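Local coordinates for putative citrate lyase, alfa subunit (Streptococcus mutans, PDB 2HJ0), which belongs to the citrate lyase alpha-subunit (CitF) family and is built as an alpha/beta protein around two mixed beta-sheets, at residues A154-D159 and A197-Q202; L254-Y259 and L411-L416; P422-K427 and V441-G446. All blocks are in the same frame, centred on the assembly; numbering follows the deposited sequence.

Interaction 1 of 3, residues A154-D159 and A197-Q202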
loop_
_atom_site.group_PDB
_atom_site.type_symbol
_atom_site.label_atom_id
_atom_site.label_comp_id
_atom_site.label_asym_id
_atom_site.label_seq_id
_atom_site.Cartn_x
_atom_site.Cartn_y
_atom_site.Cartn_z
ATOM N N ALA A 154 -11.868 -9.468 -9.521
ATOM C CA ALA A 154 -13.083 -8.708 -9.841
ATOM C C ALA A 154 -13.023 -7.261 -9.373
ATOM O O ALA A 154 -13.308 -6.347 -10.148
ATOM C CB ALA A 154 -14.306 -9.375 -9.252
ATOM N N ILE A 155 -12.653 -7.046 -8.116
ATOM C CA ILE A 155 -12.587 -5.700 -7.591
ATOM C C ILE A 155 -11.580 -4.853 -8.358
ATOM O O ILE A 155 -11.846 -3.699 -8.664
ATOM C CB ILE A 155 -12.255 -5.718 -6.088
ATOM C CG1 ILE A 155 -13.361 -6.475 -5.350
ATOM C CG2 ILE A 155 -12.111 -4.293 -5.551
ATOM C CD1 ILE A 155 -13.187 -6.572 -3.859
ATOM N N ALA A 156 -10.445 -5.428 -8.712
ATOM C CA ALA A 156 -9.437 -4.668 -9.433
ATOM C C ALA A 156 -9.795 -4.414 -10.894
ATOM O O ALA A 156 -9.428 -3.387 -11.453
ATOM C CB ALA A 156 -8.102 -5.383 -9.340
ATOM N N THR A 157 -10.500 -5.358 -11.505
ATOM C CA THR A 157 -10.922 -5.252 -12.897
ATOM C C THR A 157 -12.108 -4.309 -13.020
ATOM O O THR A 157 -12.481 -3.892 -14.114
ATOM C CB THR A 157 -11.347 -6.608 -13.427
ATOM O OG1 THR A 157 -10.259 -7.519 -13.277
ATOM C CG2 THR A 157 -11.718 -6.519 -14.901
ATOM N N ASP A 158 -12.690 -3.983 -11.876
ATOM C CA ASP A 158 -13.849 -3.107 -11.786
ATOM C C ASP A 158 -15.118 -3.759 -12.318
ATOM O O ASP A 158 -16.119 -3.079 -12.531
ATOM C CB ASP A 158 -13.620 -1.780 -12.526
ATOM C CG ASP A 158 -14.469 -0.634 -11.958
ATOM O OD1 ASP A 158 -14.414 0.490 -12.508
ATOM O OD2 ASP A 158 -15.181 -0.851 -10.954
ATOM N N ASP A 159 -15.115 -5.065 -12.539
ATOM C CA ASP A 159 -16.347 -5.642 -13.017
ATOM C C ASP A 159 -17.250 -5.810 -11.809
ATOM O O ASP A 159 -18.258 -6.501 -11.854
ATOM C CB ASP A 159 -16.104 -6.956 -13.766
ATOM C CG ASP A 159 -15.314 -7.926 -12.972
ATOM O OD1 ASP A 159 -14.749 -8.874 -13.575
ATOM O OD2 ASP A 159 -15.264 -7.737 -11.737
ATOM N N ALA A 197 -10.352 -1.598 1.335
ATOM C CA ALA A 197 -10.047 -0.206 1.621
ATOM C C ALA A 197 -9.259 0.462 0.525
ATOM O O ALA A 197 -9.157 1.684 0.482
ATOM C CB ALA A 197 -9.291 -0.103 2.929
ATOM N N LYS A 198 -8.699 -0.339 -0.362
ATOM C CA LYS A 198 -7.896 0.191 -1.448
ATOM C C LYS A 198 -8.719 0.518 -2.698
ATOM O O LYS A 198 -8.408 1.458 -3.420
ATOM C CB LYS A 198 -6.800 -0.822 -1.759
ATOM C CG LYS A 198 -5.845 -0.459 -2.863
ATOM C CD LYS A 198 -4.690 -1.475 -2.899
ATOM C CE LYS A 198 -3.965 -1.548 -1.527
ATOM N NZ LYS A 198 -2.844 -2.545 -1.441
ATOM N N TYR A 199 -9.785 -0.235 -2.937
ATOM C CA TYR A 199 -10.601 0.003 -4.113
ATOM C C TYR A 199 -12.004 0.556 -3.875
ATOM O O TYR A 199 -12.646 1.033 -4.803
ATOM C CB TYR A 199 -10.699 -1.286 -4.912
ATOM C CG TYR A 199 -9.395 -1.686 -5.517
ATOM C CD1 TYR A 199 -8.908 -1.047 -6.664
ATOM C CD2 TYR A 199 -8.628 -2.692 -4.940
ATOM C CE1 TYR A 199 -7.674 -1.412 -7.222
ATOM C CE2 TYR A 199 -7.402 -3.065 -5.477
ATOM C CZ TYR A 199 -6.926 -2.426 -6.617
ATOM O OH TYR A 199 -5.712 -2.796 -7.148
ATOM N N ALA A 200 -12.482 0.482 -2.642
ATOM C CA ALA A 200 -13.815 0.968 -2.316
ATOM C C ALA A 200 -13.877 2.491 -2.399
ATOM O O ALA A 200 -12.870 3.179 -2.186
ATOM C CB ALA A 200 -14.214 0.502 -0.907
ATOM N N ASP A 201 -15.056 3.017 -2.721
ATOM C CA ASP A 201 -15.218 4.462 -2.806
ATOM C C ASP A 201 -15.146 5.092 -1.422
ATOM O O ASP A 201 -14.382 6.025 -1.188
ATOM C CB ASP A 201 -16.542 4.818 -3.476
ATOM C CG ASP A 201 -16.458 4.737 -4.980
ATOM O OD1 ASP A 201 -15.325 4.703 -5.516
ATOM O OD2 ASP A 201 -17.523 4.720 -5.637
ATOM N N GLN A 202 -15.958 4.573 -0.514
ATOM C CA GLN A 202 -15.964 5.050 0.845
ATOM C C GLN A 202 -15.669 3.886 1.788
ATOM O O GLN A 202 -16.214 2.781 1.638
ATOM C CB GLN A 202 -17.304 5.695 1.174
ATOM C CG GLN A 202 -17.322 7.155 0.846
ATOM C CD GLN A 202 -18.492 7.845 1.444
ATOM O OE1 GLN A 202 -19.631 7.571 1.088
ATOM N NE2 GLN A 202 -18.230 8.754 2.369
#
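Ile155 and Tyr199 form the apolar heart of this contact, each side chain leaving its backbone in the direction of the other segment. The methyl CG2 of Ile155 lies 3.4 Å from Tyr199 CB and 3.8 Å from Tyr199 CG, so it touches the root of the aromatic side chain and approaches the ring obliquely. With chi1 at -61°, CG2 is the branch of Ile155 placed opposite the backbone N, and this projects it out of the helix toward the tyrosine.

The second apolar contact lies at the far end of the ring, where Ala156 CB is 4.2 Å from Tyr199 CZ and 4.1 Å from Tyr199 OH. Here the helix backbone takes part as well: Ala156 CA lies 4.3 Å above one ring face, displaced toward the rim. The opposite face carries Lys198 CG, likewise displaced, 4.0 Å above the plane. The ring is thus flanked by the 154-159 segment and by its own preceding residue.

No hydrogen bond joins the two segments. The polar end of Tyr199 is satisfied by Glu33, whose carboxylate is hydrogen-bonded to the hydroxyl, while the neighbouring Ser34 makes a backbone hydrogen bond with Ala156. Glu33 and Ser34 thus link both helices to the same short piece of chain.

All three touching residues are buried. The contact joins the C-terminal turns of helices 148-157 and 191-199. Helix 191-199 rests on strand 164-169, where Ala197 packs on Leu167, and the chain then runs into strand 202-207, the parallel neighbour of 164-169 in the ten-stranded sheet.

Interaction 2 of 3, residues L254-Y259 and L411-L416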
loop_
_atom_site.group_PDB
_atom_site.type_symbol
_atom_site.label_atom_id
_atom_site.label_comp_id
_atom_site.label_asym_id
_atom_site.label_seq_id
_atom_site.Cartn_x
_atom_site.Cartn_y
_atom_site.Cartn_z
ATOM N N LEU A 254 -3.483 -39.268 10.252
ATOM C CA LEU A 254 -2.023 -39.222 10.386
ATOM C C LEU A 254 -1.307 -40.016 9.288
ATOM O O LEU A 254 -0.206 -39.657 8.860
ATOM C CB LEU A 254 -1.583 -39.744 11.759
ATOM C CG LEU A 254 -1.703 -38.778 12.926
ATOM C CD1 LEU A 254 -1.327 -39.475 14.207
ATOM C CD2 LEU A 254 -0.807 -37.586 12.670
ATOM N N LEU A 255 -1.927 -41.098 8.839
ATOM C CA LEU A 255 -1.341 -41.904 7.787
ATOM C C LEU A 255 -1.411 -41.102 6.499
ATOM O O LEU A 255 -0.453 -41.051 5.729
ATOM C CB LEU A 255 -2.125 -43.200 7.615
ATOM C CG LEU A 255 -1.560 -44.241 6.647
ATOM C CD1 LEU A 255 -0.466 -45.009 7.339
ATOM C CD2 LEU A 255 -2.660 -45.191 6.218
ATOM N N ILE A 256 -2.557 -40.473 6.272
ATOM C CA ILE A 256 -2.745 -39.674 5.075
ATOM C C ILE A 256 -1.728 -38.544 5.094
ATOM O O ILE A 256 -1.068 -38.276 4.088
ATOM C CB ILE A 256 -4.196 -39.109 4.986
ATOM C CG1 ILE A 256 -5.189 -40.271 4.857
ATOM C CG2 ILE A 256 -4.336 -38.192 3.777
ATOM C CD1 ILE A 256 -6.628 -39.873 4.850
ATOM N N ALA A 257 -1.584 -37.892 6.241
ATOM C CA ALA A 257 -0.620 -36.809 6.370
ATOM C C ALA A 257 0.769 -37.315 6.031
ATOM O O ALA A 257 1.475 -36.698 5.239
ATOM C CB ALA A 257 -0.631 -36.261 7.787
ATOM N N GLU A 258 1.150 -38.443 6.627
ATOM C CA GLU A 258 2.476 -39.001 6.385
ATOM C C GLU A 258 2.721 -39.333 4.923
ATOM O O GLU A 258 3.798 -39.045 4.400
ATOM C CB GLU A 258 2.724 -40.236 7.256
ATOM C CG GLU A 258 4.077 -40.875 6.985
ATOM C CD GLU A 258 4.655 -41.644 8.168
ATOM O OE1 GLU A 258 3.920 -42.478 8.763
ATOM O OE2 GLU A 258 5.859 -41.422 8.489
ATOM N N TYR A 259 1.735 -39.937 4.264
ATOM C CA TYR A 259 1.887 -40.259 2.851
ATOM C C TYR A 259 2.073 -38.946 2.083
ATOM O O TYR A 259 2.903 -38.858 1.175
ATOM C CB TYR A 259 0.659 -41.010 2.310
ATOM C CG TYR A 259 0.629 -42.514 2.565
ATOM C CD1 TYR A 259 1.808 -43.260 2.670
ATOM C CD2 TYR A 259 -0.587 -43.204 2.641
ATOM C CE1 TYR A 259 1.772 -44.649 2.843
ATOM C CE2 TYR A 259 -0.633 -44.587 2.811
ATOM C CZ TYR A 259 0.541 -45.302 2.911
ATOM O OH TYR A 259 0.476 -46.671 3.099
ATOM N N LEU A 411 -1.343 -31.005 -4.111
ATOM C CA LEU A 411 -1.727 -32.237 -3.438
ATOM C C LEU A 411 -3.110 -32.080 -2.848
ATOM O O LEU A 411 -3.396 -31.098 -2.170
ATOM C CB LEU A 411 -0.758 -32.581 -2.311
ATOM C CG LEU A 411 0.272 -33.654 -2.630
ATOM C CD1 LEU A 411 1.186 -33.131 -3.734
ATOM C CD2 LEU A 411 1.069 -33.999 -1.382
ATOM N N VAL A 412 -3.981 -33.038 -3.128
ATOM C CA VAL A 412 -5.324 -33.017 -2.570
ATOM C C VAL A 412 -5.441 -34.294 -1.735
ATOM O O VAL A 412 -5.597 -35.401 -2.266
ATOM C CB VAL A 412 -6.425 -32.994 -3.680
ATOM C CG1 VAL A 412 -7.800 -33.164 -3.063
ATOM C CG2 VAL A 412 -6.367 -31.677 -4.447
ATOM N N ILE A 413 -5.325 -34.141 -0.422
ATOM C CA ILE A 413 -5.418 -35.292 0.457
ATOM C C ILE A 413 -6.761 -35.328 1.156
ATOM O O ILE A 413 -7.320 -34.292 1.499
ATOM C CB ILE A 413 -4.289 -35.290 1.516
ATOM C CG1 ILE A 413 -4.529 -34.195 2.554
ATOM C CG2 ILE A 413 -2.947 -35.062 0.844
ATOM C CD1 ILE A 413 -3.535 -34.232 3.683
ATOM N N SER A 414 -7.278 -36.536 1.350
ATOM C CA SER A 414 -8.567 -36.738 2.008
ATOM C C SER A 414 -8.939 -38.215 2.178
ATOM O O SER A 414 -8.745 -39.029 1.269
ATOM C CB SER A 414 -9.686 -36.051 1.238
ATOM O OG SER A 414 -10.925 -36.471 1.774
ATOM N N PRO A 415 -9.512 -38.571 3.343
ATOM C CA PRO A 415 -9.890 -39.966 3.576
ATOM C C PRO A 415 -10.714 -40.512 2.427
ATOM O O PRO A 415 -11.404 -39.773 1.728
ATOM C CB PRO A 415 -10.661 -39.908 4.887
ATOM C CG PRO A 415 -11.225 -38.534 4.880
ATOM C CD PRO A 415 -10.083 -37.701 4.381
ATOM N N LEU A 416 -10.609 -41.816 2.224
ATOM C CA LEU A 416 -11.319 -42.496 1.165
ATOM C C LEU A 416 -12.821 -42.313 1.334
ATOM O O LEU A 416 -13.548 -42.120 0.363
ATOM C CB LEU A 416 -10.958 -43.973 1.201
ATOM C CG LEU A 416 -11.141 -44.758 -0.091
ATOM C CD1 LEU A 416 -10.312 -44.123 -1.201
ATOM C CD2 LEU A 416 -10.711 -46.204 0.137
#
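The torsions of Ile256 send its two branches to different parts of 411-416, which brings it against Ile413 and Pro415. At chi1 -64°, CG2 stands opposite the backbone N and is directed at Ile413, whereas CG1 lies beside that N; chi2 of 176° then extends CD1 away from the helix to the Ser414-Pro415 peptide. Ile413 has CG1 between its backbone N and carbonyl carbon (chi1 72°), which swings CD1 round to the same methyl of Ile256.

The CG2 branch of Ile256 therefore touches Ile413 along its length, 3.7 Å from Ile413 CB and 4.0 Å from Ile413 CD1, and the two side chains pass each other at a slant. The CD1 branch meets chiefly backbone. It lies over the pyrrolidine ring near its N-CA bond, 3.5 Å from Pro415 CA and 3.9 Å from Ser414 C, with Pro415 CB 4.0 Å away. One isoleucine thus spans the strand end and the first residues beyond it.

The interface is apolar, and no hydrogen bond crosses it. The CB of Ser414 points away from the helix, and its OG makes weak hydrogen bonds with Pro415 O and Arg418.

Strand 409-413 lies between the parallel strands 369-372 and 440-442, with backbone hydrogen bonds from Val412 to the latter. Both Ile256 and Ile413 also touch Val442 on that neighbouring strand. Helix 282-297 completes the packing: its Ala283 meets Ile413, and its Ala286 meets Ala257. Helices 251-265 and 282-297 thus lie side by side on one face of the nine-stranded sheet, with Ile256 pressed over the end of strand 409-413.

Interaction 3 of 3, residues P422-K427 and V441-G446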
loop_
_atom_site.group_PDB
_atom_site.type_symbol
_atom_site.label_atom_id
_atom_site.label_comp_id
_atom_site.label_asym_id
_atom_site.label_seq_id
_atom_site.Cartn_x
_atom_site.Cartn_y
_atom_site.Cartn_z
ATOM N N PRO A 422 -18.916 -41.211 0.354
ATOM C CA PRO A 422 -17.661 -41.471 -0.353
ATOM C C PRO A 422 -16.987 -40.167 -0.757
ATOM O O PRO A 422 -17.641 -39.241 -1.242
ATOM C CB PRO A 422 -18.115 -42.265 -1.565
ATOM C CG PRO A 422 -19.412 -41.603 -1.893
ATOM C CD PRO A 422 -20.070 -41.457 -0.530
ATOM N N THR A 423 -15.678 -40.089 -0.563
ATOM C CA THR A 423 -14.978 -38.878 -0.944
ATOM C C THR A 423 -14.634 -38.917 -2.429
ATOM O O THR A 423 -14.443 -37.878 -3.051
ATOM C CB THR A 423 -13.709 -38.694 -0.128
ATOM O OG1 THR A 423 -14.053 -38.590 1.258
ATOM C CG2 THR A 423 -12.988 -37.429 -0.568
ATOM N N PHE A 424 -14.573 -40.114 -3.003
ATOM C CA PHE A 424 -14.262 -40.255 -4.418
ATOM C C PHE A 424 -15.446 -40.797 -5.210
ATOM O O PHE A 424 -15.991 -41.858 -4.901
ATOM C CB PHE A 424 -13.040 -41.153 -4.595
ATOM C CG PHE A 424 -11.815 -40.619 -3.931
ATOM C CD1 PHE A 424 -11.629 -40.770 -2.564
ATOM C CD2 PHE A 424 -10.882 -39.892 -4.657
ATOM C CE1 PHE A 424 -10.538 -40.192 -1.926
ATOM C CE2 PHE A 424 -9.788 -39.310 -4.030
ATOM C CZ PHE A 424 -9.619 -39.462 -2.665
ATOM N N VAL A 425 -15.838 -40.068 -6.242
ATOM C CA VAL A 425 -16.978 -40.482 -7.038
ATOM C C VAL A 425 -16.716 -40.287 -8.527
ATOM O O VAL A 425 -15.649 -39.824 -8.918
ATOM C CB VAL A 425 -18.217 -39.677 -6.649
ATOM C CG1 VAL A 425 -18.471 -39.800 -5.150
ATOM C CG2 VAL A 425 -18.020 -38.241 -7.037
ATOM N N ASP A 426 -17.689 -40.641 -9.358
ATOM C CA ASP A 426 -17.519 -40.489 -10.791
ATOM C C ASP A 426 -17.761 -39.067 -11.268
ATOM O O ASP A 426 -17.286 -38.682 -12.327
ATOM C CB ASP A 426 -18.452 -41.427 -11.548
ATOM C CG ASP A 426 -18.047 -42.865 -11.423
ATOM O OD1 ASP A 426 -16.880 -43.189 -11.769
ATOM O OD2 ASP A 426 -18.894 -43.674 -10.981
ATOM N N LYS A 427 -18.497 -38.284 -10.494
ATOM C CA LYS A 427 -18.777 -36.914 -10.886
ATOM C C LYS A 427 -19.153 -36.119 -9.644
ATOM O O LYS A 427 -20.026 -36.531 -8.887
ATOM C CB LYS A 427 -19.932 -36.914 -11.883
ATOM C CG LYS A 427 -20.079 -35.662 -12.707
ATOM C CD LYS A 427 -21.201 -35.848 -13.727
ATOM C CE LYS A 427 -21.156 -34.803 -14.828
ATOM N NZ LYS A 427 -22.019 -35.196 -15.980
ATOM N N VAL A 441 -3.194 -36.939 -5.646
ATOM C CA VAL A 441 -4.237 -37.158 -4.662
ATOM C C VAL A 441 -3.702 -38.170 -3.642
ATOM O O VAL A 441 -3.106 -39.180 -4.015
ATOM C CB VAL A 441 -5.519 -37.698 -5.346
ATOM C CG1 VAL A 441 -6.510 -38.193 -4.310
ATOM C CG2 VAL A 441 -6.150 -36.612 -6.182
ATOM N N VAL A 442 -3.896 -37.887 -2.357
ATOM C CA VAL A 442 -3.420 -38.775 -1.300
ATOM C C VAL A 442 -4.569 -39.251 -0.403
ATOM O O VAL A 442 -5.367 -38.443 0.073
ATOM C CB VAL A 442 -2.362 -38.062 -0.425
ATOM C CG1 VAL A 442 -1.812 -39.013 0.626
ATOM C CG2 VAL A 442 -1.242 -37.528 -1.300
ATOM N N THR A 443 -4.641 -40.564 -0.185
ATOM C CA THR A 443 -5.669 -41.178 0.657
ATOM C C THR A 443 -5.003 -42.142 1.634
ATOM O O THR A 443 -3.777 -42.226 1.679
ATOM C CB THR A 443 -6.671 -41.976 -0.182
ATOM O OG1 THR A 443 -6.025 -43.136 -0.726
ATOM C CG2 THR A 443 -7.202 -41.126 -1.315
ATOM N N GLU A 444 -5.789 -42.881 2.414
ATOM C CA GLU A 444 -5.172 -43.811 3.359
ATOM C C GLU A 444 -4.828 -45.129 2.672
ATOM O O GLU A 444 -4.176 -46.002 3.241
ATOM C CB GLU A 444 -6.080 -44.047 4.572
ATOM C CG GLU A 444 -7.305 -44.917 4.349
ATOM C CD GLU A 444 -8.467 -44.195 3.666
ATOM O OE1 GLU A 444 -9.610 -44.675 3.796
ATOM O OE2 GLU A 444 -8.249 -43.168 3.001
ATOM N N VAL A 445 -5.244 -45.237 1.417
ATOM C CA VAL A 445 -5.009 -46.428 0.629
ATOM C C VAL A 445 -3.846 -46.223 -0.331
ATOM O O VAL A 445 -3.330 -47.176 -0.916
ATOM C CB VAL A 445 -6.271 -46.786 -0.146
ATOM C CG1 VAL A 445 -6.066 -48.059 -0.935
ATOM C CG2 VAL A 445 -7.415 -46.954 0.835
ATOM N N GLY A 446 -3.425 -44.973 -0.480
ATOM C CA GLY A 446 -2.323 -44.687 -1.368
ATOM C C GLY A 446 -2.419 -43.363 -2.089
ATOM O O GLY A 446 -3.252 -42.517 -1.774
#
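The hydroxyl OG1 of Thr443, the residue whose methyl meets Phe424, is engaged both as donor and as acceptor. It gives a hydrogen bond to Gly446 O at 3.0 Å and accepts one from Val445 N at 3.1 Å, with an N-H...O angle of 149°. Gly446 O also receives Thr443 N at 2.9 Å, and the hydroxyl reaches this oxygen tilted 27° out of the carbonyl plane. These bonds fix the side-chain rotation: with OG1 between the backbone N and the carbonyl carbon (chi1 69°), CG2 is left to face the phenylalanine.

Across the contact the touching is entirely apolar. Phe424 presents the far end of its ring, with CZ 3.2 Å and CE1 3.5 Å from Thr443 CG2, the methyl arriving obliquely. Val441 CG1 instead sits at the ring edge, near the ring plane, 3.5 Å from Phe424 CE2. Ile470 and Leu473 of helix 470-481 also pack on Phe424, and Leu473 reaches Thr443 as well.

Thr443 OG1 accepting from the N two residues on defines an ST turn. It lies in the tight connection of a beta-hairpin between the antiparallel strands 440-442 and 447-449, and the Phe424 loop packs against this hairpin.

In the fold
Interaction 1 comes first along the chain, followed by interactions 2 and 3. It is associated with the ten-stranded sheet, whereas the other two share the nine-stranded sheet on the opposite side of the chain's centre; the centres of interactions 1 and 2 are 38 Å apart. Interactions 2 and 3 have centres only 10 Å apart and are directly joined. Their strands, 409-413 and 440-442, are parallel neighbours, and Leu416 N probably hydrogen-bonds Glu444 OE2 at 2.8 Å. Helix 251-265, the Phe424 loop and the hairpin thus form one continuous packed region, while interaction 1 lies beside the other beta-sheet, in the same CitF family region.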